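Local coordinates for protein arginase, mitochondrial (Medicago truncatula, PDB 6VSS) that hydrolyses L-arginine to urea and L-ornithine with a pair of manganese ions, and also converts agmatine to putrescine, working as a homohexamer, at residues A39-F42 with I43-R46; K50-L53 with M54-L57; P85-I88 with R89-I92; S202-A205 with R206-E209; R243-S246 with R247-I251. All blocks are in the same frame, centred on the assembly; numbering follows the deposited sequence. Where two conformers were deposited one is given.

Contacts 1 and 2 lie on helix 25-57, their centres about 17 Å apart, and both reach the second subunit; contact 1 is buried, while contact 2 is only partly so. Contact 3, on helix 84-92, is buried against the parallel sheet and helix 323-339 and also meets the second subunit. Contact 4, on helix 203-209, is buried within a single chain and comes nearest to the manganese ions. Contact 5, at the start of helix 245-252, lies at the surface, its centre about 44 Å from that of contact 1. Arg46 (contact 1) and Arg89 (contact 3) form salt bridges to the second subunit; Arg206 (contact 4) and Arg247 (contact 5) pair with acids of their own helix.

Contact 1 of 5, residues A39-F42 with I43-R46; sequences ALTF and IRER
Arg46 lays its CG over one face of the Phe42 ring, in a CH-pi contact with CG 4.2 Å from the ring centroid and 21° off the ring normal. The methylene sits toward the rim of the ring, and CZ of Phe42 is its closest ring atom, 4.0 Å from CG of Arg46. Phe42 has CG anti to the backbone N (chi1 178°), which sends the ring the same way as the arginine one turn on, and the two side chains lie side by side. Past CG the arginine chain bends twice and carries its guanidinium to Asp126 of the second subunit, with NE bonded to Val116 O on the sheet.

On another side of the helix, Arg44 reaches back over Thr41. Its chain is bent at chi3 (-37°), and one face of the guanidinium comes over CA of Thr41, 3.9 Å from NH2 of Arg44. The hydroxyl of Thr41 is bonded to Asp37 O in the turn before. The Glu45 carboxylate forms a salt bridge with Arg34 of the second subunit.

Four backbone bonds run beneath the side chains, from Ile43 N to Ala39 O through to Arg46 N to Phe42 O at 3.0 Å. Their i to i+4 spacing is that of a regular alpha-helix, here the long helix 25-57, with one side against strand 113-118 and another against a neighbouring subunit of the hexamer.

Contact 2 of 5, residues K50-L53 with M54-L57; sequences KGEL and MRSL
Leu53 O accepts two backbone bonds, from Leu57 N at 2.9 Å and from Ser56 N at 3.0 Å. The first runs nearly straight on from the carbonyl, whereas the second donor stands well above the carbonyl plane, 65° out of it. The Ser56 hydroxyl folds back over the same turn: with OG between the backbone N and the carbonyl carbon (chi1 62°), it lies 2.9 Å from Leu53 O and 3.0 Å from Glu52 O, the acceptor of its proton not being settled. Ser56 N also makes a weak bond to Glu52 O. Just before them, Met54 N and Arg55 N donate to Lys50 O and Gly51 O in the usual helical pattern.

Arg55 curls back over this turn, its chain bent at chi3, and lays one guanidinium face on the backbone, with Gly51 O 3.1 Å above the plane. The same group forms a salt bridge with Glu148 and a bond to Asp149 O. NH2 of Arg55 comes 3.7 Å from CG of Glu52, whose carboxylate goes instead to Lys30 of the second subunit. NZ of Lys50 bonds to Thr114 and Asn115 of its own chain and forms a salt bridge with Asp126 of the second subunit.

Apolar packing is looser. CD1 of Leu53 meets CG of Leu57 at 4.1 Å, and CD2 of Leu53 lies 4.3 Å from CE of Met54. The chemistry divides at the end of helix 25-57: short bonds to backbone carbonyls secure its last turn, while its charged side chains are spent on other parts of the fold and on the neighbouring subunit.

Contact 3 of 5, residues P85-I88 with R89-I92; sequences PPRI and REAI
The Arg89 guanidinium has Pro85 O over the centre of one face, 3.8 Å above its plane, and the backbone of Pro86 lies over the same face, near NH2: that nitrogen of Arg89 is 3.4 Å from CA of Pro86 and 3.5 Å from CG of its ring. These groups ride on helix 84-92 of the arginase alpha/beta fold, a short helix packed on helix 323-339 and on strands of the parallel sheet.

CG of Arg89 is anti to the carbonyl carbon (chi1 -63°), and a bend at chi3 turns the flat group back over the proline pair. Held there, it is gripped from outside the helix by two acids, Asp118 through NH1 and Glu122 of the second subunit through NE. The two acids probably offset its buried charge.

Each of the backbone N-H groups from Arg89 to Ile92 bonds to the carbonyl four residues before, with Ile92 N 2.9 Å from Ile88 O. On the buried side, CG2 of Ile88 touches CD1 of Ile92 at 4.2 Å, and both side chains press on alanines of helix 323-339.

Glu90 also has a partner in the second subunit, Gln316. Between the Glu90 carboxylate and the preceding turn one water donates two bonds, to Arg87 O at 2.8 Å and to Glu90 OE1 at 3.0 Å.

Contact 4 of 5, residues S202-A205 with R206-E209; sequences SPFA and RIME
Two bends, at chi2 (-65°) and chi3 (93°), fold the Arg206 chain back so that NH1 comes 3.1 Å from CB of Ser202, while its NE-NH2 side faces Glu209, whose own chain is extended beyond CG. Arg206 and Glu209 sit on helix 203-209, the connection between strands 178-183 and 213-221 in a beta-alpha-beta unit of the arginase fold. The grip is side-on: NE of Arg206 reaches OE2 of Glu209 at 2.9 Å in an almost perfectly straight bond, and NH2 meets OE1, also at 2.9 Å, on its syn lone pair. NE lies 29° out of the carboxylate plane, while OE2 is nearly in the guanidinium plane.

Ser202 O lies over one face of this guanidinium, toward its rim, with the CB of Ala205 near the same group. NH1 and NH2 of Arg206 are also bonded to Tyr197 O and His191 O, and the Tyr197 ring makes a cation-pi contact, so the group is held from several directions. A glutamine in place of Glu209 would probably leave Arg206 without its countercharge and give up one of the two matched bonds.

Toward the metal site the chemistry turns apolar and aromatic. Phe204, stacked on His182 and edge-to-face with the manganese ligand His160, has its side chain about 6 Å from a manganese ion. The Ser202 hydroxyl is bonded to Tyr190 O, part of the L-ornithine site. Ile207 runs alongside Phe204, pointing the same way, its CD1 3.6 Å from CD1 of the phenylalanine.

Contact 5 of 5, residues R243-S246 with R247-I251; sequences RTLS and RDRPI
OD2 of Asp248 takes a bond from His240 and stands 3.2 Å from OG1 of Thr244 across the turn; the threonine proton may go there or to Glu241 O. This is the N-terminal turn of helix 245-252, which follows strand 238-241 at the border of the arginase sheet, and Asp248 is its polar hub. The shortest sound bond of its side chain is from Arg247: NE of Arg247 donates to OD1 of Asp248 at 2.8 Å in a salt bridge, with an N-H...O angle of 165°. The oxygen is met on the syn side, and it lies near the guanidinium plane, at its edge. An alanine in place of Asp248 would probably leave Arg247 without its ionic mate and His240 without an acceptor, and let the arginine swing away from the turn.

The flat end of Arg247 is also backed by Thr244, whose CB lies 3.8 Å above one face, toward the rim; the two side chains point the same way.

On another side Leu245 packs against Arg249. Its CG sits over the centre of one guanidinium face, while the far end of that arginine forms a salt bridge with Asp293. The backbone is irregular here: Asp248 N makes a weak bond to Leu245 O, Arg249 N another to Ser246 O at 3.3 Å, and the helix kinks at Pro250. The closest side-chain touch of the Leu245 and Arg249 pair is CD2 of Leu245 to NH2 of Arg249, 3.3 Å.

Contact 1 of 5, residues A39-F42 with I43-R46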
loop_
_atom_site.group_PDB
_atom_site.type_symbol
_atom_site.label_atom_id
_atom_site.label_comp_id
_atom_site.label_asym_id
_atom_site.label_seq_id
_atom_site.Cartn_x
_atom_site.Cartn_y
_atom_site.Cartn_z
ATOM N N ALA B 39 -1.559 -37.810 10.386
ATOM C CA ALA B 39 -1.600 -36.844 9.283
ATOM C C ALA B 39 -2.036 -37.588 8.024
ATOM O O ALA B 39 -2.895 -37.076 7.270
ATOM C CB ALA B 39 -0.266 -36.207 9.116
ATOM N N LEU B 40 -1.426 -38.748 7.771
ATOM C CA LEU B 40 -1.604 -39.409 6.459
ATOM C C LEU B 40 -3.012 -39.997 6.427
ATOM O O LEU B 40 -3.707 -39.853 5.390
ATOM C CB LEU B 40 -0.519 -40.460 6.222
ATOM C CG LEU B 40 0.910 -39.928 6.012
ATOM C CD1 LEU B 40 1.907 -41.083 6.102
ATOM C CD2 LEU B 40 1.067 -39.197 4.713
ATOM N N THR B 41 -3.440 -40.603 7.531
ATOM C CA THR B 41 -4.839 -41.044 7.725
ATOM C C THR B 41 -5.792 -39.871 7.432
ATOM O O THR B 41 -6.773 -40.114 6.779
ATOM C CB THR B 41 -4.985 -41.635 9.122
ATOM O OG1 THR B 41 -3.987 -42.651 9.217
ATOM C CG2 THR B 41 -6.356 -42.205 9.385
ATOM N N PHE B 42 -5.530 -38.634 7.870
ATOM C CA PHE B 42 -6.461 -37.506 7.586
ATOM C C PHE B 42 -6.565 -37.356 6.063
ATOM O O PHE B 42 -7.718 -37.292 5.514
ATOM C CB PHE B 42 -6.003 -36.178 8.200
ATOM C CG PHE B 42 -6.912 -35.023 7.889
ATOM C CD1 PHE B 42 -8.112 -34.864 8.567
ATOM C CD2 PHE B 42 -6.575 -34.091 6.947
ATOM C CE1 PHE B 42 -8.955 -33.790 8.301
ATOM C CE2 PHE B 42 -7.411 -33.021 6.677
ATOM C CZ PHE B 42 -8.604 -32.886 7.340
ATOM N N ILE B 43 -5.401 -37.285 5.398
ATOM C CA ILE B 43 -5.309 -37.173 3.907
ATOM C C ILE B 43 -6.001 -38.406 3.312
ATOM O O ILE B 43 -6.759 -38.241 2.378
ATOM C CB ILE B 43 -3.862 -36.991 3.346
ATOM C CG1 ILE B 43 -3.099 -35.780 3.904
ATOM C CG2 ILE B 43 -3.876 -36.975 1.818
ATOM C CD1 ILE B 43 -3.567 -34.424 3.410
ATOM N N ARG B 44 -5.774 -39.601 3.863
ATOM C CA ARG B 44 -6.398 -40.837 3.319
ATOM C C ARG B 44 -7.914 -40.605 3.283
ATOM O O ARG B 44 -8.502 -40.870 2.243
ATOM C CB ARG B 44 -6.042 -42.115 4.105
ATOM C CG ARG B 44 -6.613 -43.392 3.493
ATOM C CD ARG B 44 -6.055 -44.732 4.012
ATOM N NE ARG B 44 -4.620 -44.673 4.303
ATOM C CZ ARG B 44 -4.051 -44.666 5.530
ATOM N NH1 ARG B 44 -2.737 -44.525 5.654
ATOM N NH2 ARG B 44 -4.779 -44.783 6.637
ATOM N N GLU B 45 -8.495 -40.118 4.366
ATOM C CA GLU B 45 -9.973 -40.021 4.534
ATOM C C GLU B 45 -10.530 -38.903 3.650
ATOM O O GLU B 45 -11.649 -39.047 3.118
ATOM C CB GLU B 45 -10.354 -39.761 5.990
ATOM C CG GLU B 45 -9.990 -40.911 6.930
ATOM C CD GLU B 45 -10.757 -42.171 6.620
ATOM O OE1 GLU B 45 -11.883 -42.029 6.087
ATOM O OE2 GLU B 45 -10.230 -43.295 6.907
ATOM N N ARG B 46 -9.781 -37.820 3.464
ATOM C CA ARG B 46 -10.310 -36.769 2.557
ATOM C C ARG B 46 -10.253 -37.316 1.139
ATOM O O ARG B 46 -11.216 -37.087 0.383
ATOM C CB ARG B 46 -9.566 -35.458 2.782
ATOM C CG ARG B 46 -9.966 -34.814 4.096
ATOM C CD ARG B 46 -11.163 -33.888 3.923
ATOM N NE ARG B 46 -11.014 -32.881 2.891
ATOM C CZ ARG B 46 -12.024 -32.308 2.251
ATOM N NH1 ARG B 46 -13.285 -32.570 2.595
ATOM N NH2 ARG B 46 -11.766 -31.411 1.315
#

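Contact 2 of 5, residues K50-L53 with M54-L57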
loop_
_atom_site.group_PDB
_atom_site.type_symbol
_atom_site.label_atom_id
_atom_site.label_comp_id
_atom_site.label_asym_id
_atom_site.label_seq_id
_atom_site.Cartn_x
_atom_site.Cartn_y
_atom_site.Cartn_z
ATOM N N LYS B 50 -13.569 -37.822 -1.573
ATOM C CA LYS B 50 -13.625 -37.193 -2.918
ATOM C C LYS B 50 -13.594 -38.272 -4.004
ATOM O O LYS B 50 -14.333 -38.101 -4.978
ATOM C CB LYS B 50 -12.552 -36.112 -3.000
ATOM C CG LYS B 50 -12.803 -34.953 -2.040
ATOM C CD LYS B 50 -14.190 -34.416 -2.170
ATOM C CE LYS B 50 -14.433 -33.146 -1.397
ATOM N NZ LYS B 50 -13.620 -32.016 -1.899
ATOM N N GLY B 51 -12.909 -39.401 -3.788
ATOM C CA GLY B 51 -12.897 -40.497 -4.767
ATOM C C GLY B 51 -14.273 -41.152 -4.945
ATOM O O GLY B 51 -14.689 -41.394 -6.076
ATOM N N GLU B 52 -14.937 -41.489 -3.840
ATOM C CA GLU B 52 -16.293 -42.098 -3.793
ATOM C C GLU B 52 -17.260 -41.121 -4.432
ATOM O O GLU B 52 -18.085 -41.536 -5.208
ATOM C CB GLU B 52 -16.726 -42.336 -2.345
ATOM C CG GLU B 52 -16.048 -43.525 -1.690
ATOM C CD GLU B 52 -16.393 -43.751 -0.218
ATOM O OE1 GLU B 52 -15.658 -44.534 0.445
ATOM O OE2 GLU B 52 -17.409 -43.166 0.270
ATOM N N LEU B 53 -17.140 -39.836 -4.080
ATOM C CA LEU B 53 -18.051 -38.823 -4.641
ATOM C C LEU B 53 -17.960 -38.910 -6.167
ATOM O O LEU B 53 -18.981 -39.128 -6.834
ATOM C CB LEU B 53 -17.671 -37.446 -4.102
ATOM C CG LEU B 53 -18.448 -36.313 -4.742
ATOM C CD1 LEU B 53 -19.928 -36.619 -4.734
ATOM C CD2 LEU B 53 -18.171 -34.999 -4.034
ATOM N N MET B 54 -16.763 -38.772 -6.718
ATOM C CA MET B 54 -16.642 -38.774 -8.190
ATOM C C MET B 54 -17.122 -40.114 -8.732
ATOM O O MET B 54 -17.851 -40.090 -9.738
ATOM C CB MET B 54 -15.200 -38.540 -8.623
ATOM C CG MET B 54 -14.610 -37.310 -8.008
ATOM S SD MET B 54 -15.638 -35.844 -8.026
ATOM C CE MET B 54 -14.808 -34.963 -6.702
ATOM N N ARG B 55 -16.701 -41.225 -8.109
ATOM C CA ARG B 55 -17.051 -42.583 -8.597
ATOM C C ARG B 55 -18.578 -42.757 -8.495
ATOM O O ARG B 55 -19.147 -43.597 -9.238
ATOM C CB ARG B 55 -16.293 -43.697 -7.865
ATOM C CG ARG B 55 -14.932 -43.972 -8.478
ATOM C CD ARG B 55 -14.185 -45.140 -7.878
ATOM N NE ARG B 55 -14.313 -45.266 -6.439
ATOM C CZ ARG B 55 -13.562 -44.635 -5.537
ATOM N NH1 ARG B 55 -12.646 -43.753 -5.899
ATOM N NH2 ARG B 55 -13.751 -44.853 -4.249
ATOM N N SER B 56 -19.270 -41.983 -7.667
ATOM C CA SER B 56 -20.730 -42.168 -7.632
ATOM C C SER B 56 -21.419 -41.178 -8.587
ATOM O O SER B 56 -22.493 -41.528 -9.121
ATOM C CB SER B 56 -21.213 -42.168 -6.242
ATOM O OG SER B 56 -20.944 -40.948 -5.666
ATOM N N LEU B 57 -20.818 -40.034 -8.911
ATOM C CA LEU B 57 -21.397 -39.151 -9.960
ATOM C C LEU B 57 -21.307 -39.797 -11.348
ATOM O O LEU B 57 -22.168 -39.514 -12.173
ATOM C CB LEU B 57 -20.628 -37.841 -9.955
ATOM C CG LEU B 57 -20.807 -37.018 -8.694
ATOM C CD1 LEU B 57 -19.919 -35.790 -8.774
ATOM C CD2 LEU B 57 -22.274 -36.660 -8.500
#

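Contact 3 of 5, residues P85-I88 with R89-I92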
loop_
_atom_site.group_PDB
_atom_site.type_symbol
_atom_site.label_atom_id
_atom_site.label_comp_id
_atom_site.label_asym_id
_atom_site.label_seq_id
_atom_site.Cartn_x
_atom_site.Cartn_y
_atom_site.Cartn_z
ATOM N N PRO B 85 -1.401 -22.102 0.158
ATOM C CA PRO B 85 -2.500 -22.927 -0.324
ATOM C C PRO B 85 -3.909 -22.435 0.063
ATOM O O PRO B 85 -4.745 -22.357 -0.827
ATOM C CB PRO B 85 -2.122 -24.327 0.160
ATOM C CG PRO B 85 -0.614 -24.302 0.247
ATOM C CD PRO B 85 -0.327 -22.902 0.755
ATOM N N PRO B 86 -4.235 -22.093 1.338
ATOM C CA PRO B 86 -5.578 -21.653 1.734
ATOM C C PRO B 86 -5.989 -20.346 1.047
ATOM O O PRO B 86 -7.165 -20.187 0.745
ATOM C CB PRO B 86 -5.484 -21.376 3.249
ATOM C CG PRO B 86 -4.331 -22.257 3.678
ATOM C CD PRO B 86 -3.364 -22.205 2.505
ATOM N N ARG B 87 -5.019 -19.492 0.749
ATOM C CA ARG B 87 -5.261 -18.212 0.013
ATOM C C ARG B 87 -5.641 -18.554 -1.432
ATOM O O ARG B 87 -6.564 -17.969 -1.929
ATOM C CB ARG B 87 -4.056 -17.270 0.124
ATOM C CG ARG B 87 -3.916 -16.646 1.503
ATOM C CD ARG B 87 -5.014 -15.631 1.771
ATOM N NE ARG B 87 -4.696 -14.340 1.155
ATOM C CZ ARG B 87 -3.812 -13.475 1.687
ATOM N NH1 ARG B 87 -3.561 -12.313 1.100
ATOM N NH2 ARG B 87 -3.184 -13.787 2.815
ATOM N N ILE B 88 -4.964 -19.533 -2.021
ATOM C CA ILE B 88 -5.311 -19.957 -3.415
ATOM C C ILE B 88 -6.712 -20.584 -3.433
ATOM O O ILE B 88 -7.538 -20.123 -4.245
ATOM C CB ILE B 88 -4.249 -20.881 -4.008
ATOM C CG1 ILE B 88 -2.885 -20.202 -4.107
ATOM C CG2 ILE B 88 -4.684 -21.398 -5.373
ATOM C CD1 ILE B 88 -1.772 -21.244 -4.285
ATOM N N ARG B 89 -7.048 -21.506 -2.539
ATOM C CA ARG B 89 -8.433 -22.065 -2.563
ATOM C C ARG B 89 -9.469 -20.947 -2.411
ATOM O O ARG B 89 -10.522 -20.999 -3.025
ATOM C CB ARG B 89 -8.637 -23.142 -1.513
ATOM C CG ARG B 89 -7.737 -24.332 -1.775
ATOM C CD ARG B 89 -7.981 -25.460 -0.847
ATOM N NE ARG B 89 -7.528 -25.044 0.455
ATOM C CZ ARG B 89 -6.329 -25.345 0.969
ATOM N NH1 ARG B 89 -5.497 -26.122 0.314
ATOM N NH2 ARG B 89 -6.016 -24.955 2.172
ATOM N N GLU B 90 -9.272 -20.045 -1.493
ATOM C CA GLU B 90 -10.276 -18.981 -1.320
ATOM C C GLU B 90 -10.419 -18.225 -2.652
ATOM O O GLU B 90 -11.515 -17.836 -2.991
ATOM C CB GLU B 90 -9.875 -18.035 -0.192
ATOM C CG GLU B 90 -10.639 -16.752 -0.315
ATOM C CD GLU B 90 -10.378 -15.773 0.792
ATOM O OE1 GLU B 90 -9.341 -15.090 0.736
ATOM O OE2 GLU B 90 -11.192 -15.741 1.715
ATOM N N ALA B 91 -9.317 -17.876 -3.324
ATOM C CA ALA B 91 -9.402 -17.112 -4.580
ATOM C C ALA B 91 -10.046 -17.958 -5.691
ATOM O O ALA B 91 -10.728 -17.389 -6.510
ATOM C CB ALA B 91 -8.047 -16.568 -4.946
ATOM N N ILE B 92 -9.855 -19.279 -5.720
ATOM C CA ILE B 92 -10.514 -20.126 -6.741
ATOM C C ILE B 92 -12.014 -19.931 -6.606
ATOM O O ILE B 92 -12.698 -19.900 -7.632
ATOM C CB ILE B 92 -10.158 -21.610 -6.590
ATOM C CG1 ILE B 92 -8.733 -21.882 -7.049
ATOM C CG2 ILE B 92 -11.134 -22.486 -7.347
ATOM C CD1 ILE B 92 -8.232 -23.248 -6.553
HETATM O O HOH W 1 -7.154 -15.365 -1.247
#

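Contact 4 of 5, residues S202-A205 with R206-E209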
loop_
_atom_site.group_PDB
_atom_site.type_symbol
_atom_site.label_atom_id
_atom_site.label_comp_id
_atom_site.label_asym_id
_atom_site.label_seq_id
_atom_site.Cartn_x
_atom_site.Cartn_y
_atom_site.Cartn_z
ATOM N N SER B 202 17.069 -26.663 -6.391
ATOM C CA SER B 202 17.540 -28.008 -6.850
ATOM C C SER B 202 16.437 -29.040 -7.087
ATOM O O SER B 202 16.755 -30.192 -7.390
ATOM C CB SER B 202 18.508 -28.553 -5.865
ATOM O OG SER B 202 19.548 -27.609 -5.745
ATOM N N PRO B 203 15.119 -28.727 -7.021
ATOM C CA PRO B 203 14.145 -29.786 -7.195
ATOM C C PRO B 203 14.440 -30.547 -8.476
ATOM O O PRO B 203 14.352 -31.737 -8.472
ATOM C CB PRO B 203 12.786 -29.094 -7.231
ATOM C CG PRO B 203 13.071 -27.597 -7.351
ATOM C CD PRO B 203 14.467 -27.416 -6.797
ATOM N N PHE B 204 14.752 -29.846 -9.556
ATOM C CA PHE B 204 14.833 -30.516 -10.875
ATOM C C PHE B 204 16.184 -31.243 -11.014
ATOM O O PHE B 204 16.241 -32.151 -11.807
ATOM C CB PHE B 204 14.504 -29.550 -12.003
ATOM C CG PHE B 204 13.045 -29.181 -11.974
ATOM C CD1 PHE B 204 12.083 -30.085 -12.397
ATOM C CD2 PHE B 204 12.631 -27.992 -11.394
ATOM C CE1 PHE B 204 10.737 -29.753 -12.331
ATOM C CE2 PHE B 204 11.280 -27.686 -11.284
ATOM C CZ PHE B 204 10.339 -28.554 -11.776
ATOM N N ALA B 205 17.231 -30.852 -10.284
ATOM C CA ALA B 205 18.463 -31.676 -10.210
ATOM C C ALA B 205 18.102 -33.009 -9.539
ATOM O O ALA B 205 18.433 -34.044 -10.098
ATOM C CB ALA B 205 19.558 -30.926 -9.497
ATOM N N ARG B 206 17.363 -32.984 -8.424
ATOM C CA ARG B 206 16.924 -34.222 -7.726
ATOM C C ARG B 206 16.152 -35.085 -8.726
ATOM O O ARG B 206 16.457 -36.297 -8.888
ATOM C CB ARG B 206 16.097 -33.853 -6.495
ATOM C CG ARG B 206 16.811 -32.945 -5.499
ATOM C CD ARG B 206 18.018 -33.576 -4.827
ATOM N NE ARG B 206 19.284 -33.306 -5.514
ATOM C CZ ARG B 206 20.024 -32.198 -5.415
ATOM N NH1 ARG B 206 19.660 -31.171 -4.657
ATOM N NH2 ARG B 206 21.136 -32.109 -6.127
ATOM N N ILE B 207 15.214 -34.473 -9.440
ATOM C CA ILE B 207 14.255 -35.220 -10.298
ATOM C C ILE B 207 15.088 -35.877 -11.382
ATOM O O ILE B 207 15.043 -37.102 -11.486
ATOM C CB ILE B 207 13.147 -34.297 -10.836
ATOM C CG1 ILE B 207 12.114 -33.955 -9.761
ATOM C CG2 ILE B 207 12.506 -34.875 -12.067
ATOM C CD1 ILE B 207 11.289 -32.694 -10.074
ATOM N N MET B 208 15.835 -35.067 -12.129
ATOM C CA MET B 208 16.693 -35.532 -13.231
ATOM C C MET B 208 17.704 -36.575 -12.705
ATOM O O MET B 208 17.824 -37.616 -13.334
ATOM C CB MET B 208 17.425 -34.360 -13.892
ATOM C CG MET B 208 16.536 -33.420 -14.713
ATOM S SD MET B 208 15.051 -34.121 -15.507
ATOM C CE MET B 208 15.767 -34.473 -17.114
ATOM N N GLU B 209 18.397 -36.325 -11.590
ATOM C CA GLU B 209 19.335 -37.309 -10.995
ATOM C C GLU B 209 18.622 -38.649 -10.859
ATOM O O GLU B 209 19.278 -39.635 -11.095
ATOM C CB GLU B 209 19.820 -36.922 -9.594
ATOM C CG GLU B 209 20.791 -35.773 -9.591
ATOM C CD GLU B 209 20.867 -34.948 -8.319
ATOM O OE1 GLU B 209 21.556 -33.903 -8.351
ATOM O OE2 GLU B 209 20.269 -35.356 -7.290
#

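Contact 5 of 5, residues R243-S246 with R247-I251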
loop_
_atom_site.group_PDB
_atom_site.type_symbol
_atom_site.label_atom_id
_atom_site.label_comp_id
_atom_site.label_asym_id
_atom_site.label_seq_id
_atom_site.Cartn_x
_atom_site.Cartn_y
_atom_site.Cartn_z
ATOM N N ARG B 243 14.895 -14.476 -23.718
ATOM C CA ARG B 243 15.621 -13.783 -24.824
ATOM C C ARG B 243 15.451 -14.509 -26.176
ATOM O O ARG B 243 15.831 -13.878 -27.180
ATOM C CB ARG B 243 17.098 -13.571 -24.458
ATOM C CG ARG B 243 17.911 -14.847 -24.364
ATOM C CD ARG B 243 19.286 -14.641 -23.783
ATOM N NE ARG B 243 19.882 -15.964 -23.614
ATOM C CZ ARG B 243 20.874 -16.476 -24.350
ATOM N NH1 ARG B 243 21.434 -15.763 -25.312
ATOM N NH2 ARG B 243 21.305 -17.705 -24.133
ATOM N N THR B 244 14.873 -15.724 -26.260
ATOM C CA THR B 244 14.612 -16.438 -27.550
ATOM C C THR B 244 13.129 -16.716 -27.729
ATOM O O THR B 244 12.769 -17.637 -28.524
ATOM C CB THR B 244 15.404 -17.757 -27.723
ATOM O OG1 THR B 244 15.257 -18.711 -26.673
ATOM C CG2 THR B 244 16.886 -17.504 -27.840
ATOM N N LEU B 245 12.267 -16.007 -27.011
ATOM C CA LEU B 245 10.859 -16.444 -26.895
ATOM C C LEU B 245 10.180 -16.339 -28.257
ATOM O O LEU B 245 9.397 -17.254 -28.620
ATOM C CB LEU B 245 10.091 -15.541 -25.938
ATOM C CG LEU B 245 8.631 -15.924 -25.794
ATOM C CD1 LEU B 245 8.528 -17.317 -25.215
ATOM C CD2 LEU B 245 7.852 -14.938 -24.924
ATOM N N SER B 246 10.296 -15.179 -28.898
ATOM C CA SER B 246 9.458 -14.890 -30.082
ATOM C C SER B 246 9.806 -15.939 -31.155
ATOM O O SER B 246 8.903 -16.498 -31.715
ATOM C CB SER B 246 9.540 -13.451 -30.511
ATOM O OG SER B 246 10.545 -13.247 -31.477
ATOM N N ARG B 247 11.077 -16.331 -31.229
ATOM C CA ARG B 247 11.486 -17.442 -32.127
ATOM C C ARG B 247 10.877 -18.773 -31.644
ATOM O O ARG B 247 10.593 -19.624 -32.504
ATOM C CB ARG B 247 13.010 -17.521 -32.261
ATOM C CG ARG B 247 13.681 -18.278 -31.127
ATOM C CD ARG B 247 14.947 -19.002 -31.534
ATOM N NE ARG B 247 15.157 -20.130 -30.642
ATOM C CZ ARG B 247 16.337 -20.654 -30.342
ATOM N NH1 ARG B 247 17.440 -20.148 -30.863
ATOM N NH2 ARG B 247 16.409 -21.682 -29.516
ATOM N N ASP B 248 10.760 -18.982 -30.323
ATOM C CA ASP B 248 10.249 -20.251 -29.751
ATOM C C ASP B 248 8.727 -20.324 -29.789
ATOM O O ASP B 248 8.211 -21.444 -29.533
ATOM C CB ASP B 248 10.690 -20.444 -28.306
ATOM C CG ASP B 248 12.176 -20.693 -28.163
ATOM O OD1 ASP B 248 12.828 -20.865 -29.242
ATOM O OD2 ASP B 248 12.680 -20.605 -26.983
ATOM N N ARG B 249 7.990 -19.226 -30.043
ATOM C CA ARG B 249 6.495 -19.267 -29.910
ATOM C C ARG B 249 5.925 -20.456 -30.670
ATOM O O ARG B 249 5.158 -21.235 -30.113
ATOM C CB ARG B 249 5.777 -18.001 -30.369
ATOM C CG ARG B 249 6.129 -16.810 -29.499
ATOM C CD ARG B 249 5.234 -15.620 -29.707
ATOM N NE ARG B 249 5.508 -14.575 -28.733
ATOM C CZ ARG B 249 5.140 -14.560 -27.450
ATOM N NH1 ARG B 249 4.479 -15.549 -26.903
ATOM N NH2 ARG B 249 5.447 -13.534 -26.694
ATOM N N PRO B 250 6.295 -20.654 -31.952
ATOM C CA PRO B 250 5.660 -21.694 -32.760
ATOM C C PRO B 250 5.841 -23.095 -32.153
ATOM O O PRO B 250 4.932 -23.887 -32.216
ATOM C CB PRO B 250 6.351 -21.587 -34.131
ATOM C CG PRO B 250 7.028 -20.215 -34.125
ATOM C CD PRO B 250 7.345 -19.925 -32.671
ATOM N N ILE B 251 6.972 -23.375 -31.524
ATOM C CA ILE B 251 7.210 -24.715 -30.903
ATOM C C ILE B 251 6.443 -24.768 -29.592
ATOM O O ILE B 251 5.966 -25.833 -29.218
ATOM C CB ILE B 251 8.706 -24.980 -30.651
ATOM C CG1 ILE B 251 9.543 -24.675 -31.894
ATOM C CG2 ILE B 251 8.934 -26.415 -30.168
ATOM C CD1 ILE B 251 9.228 -25.559 -33.067
#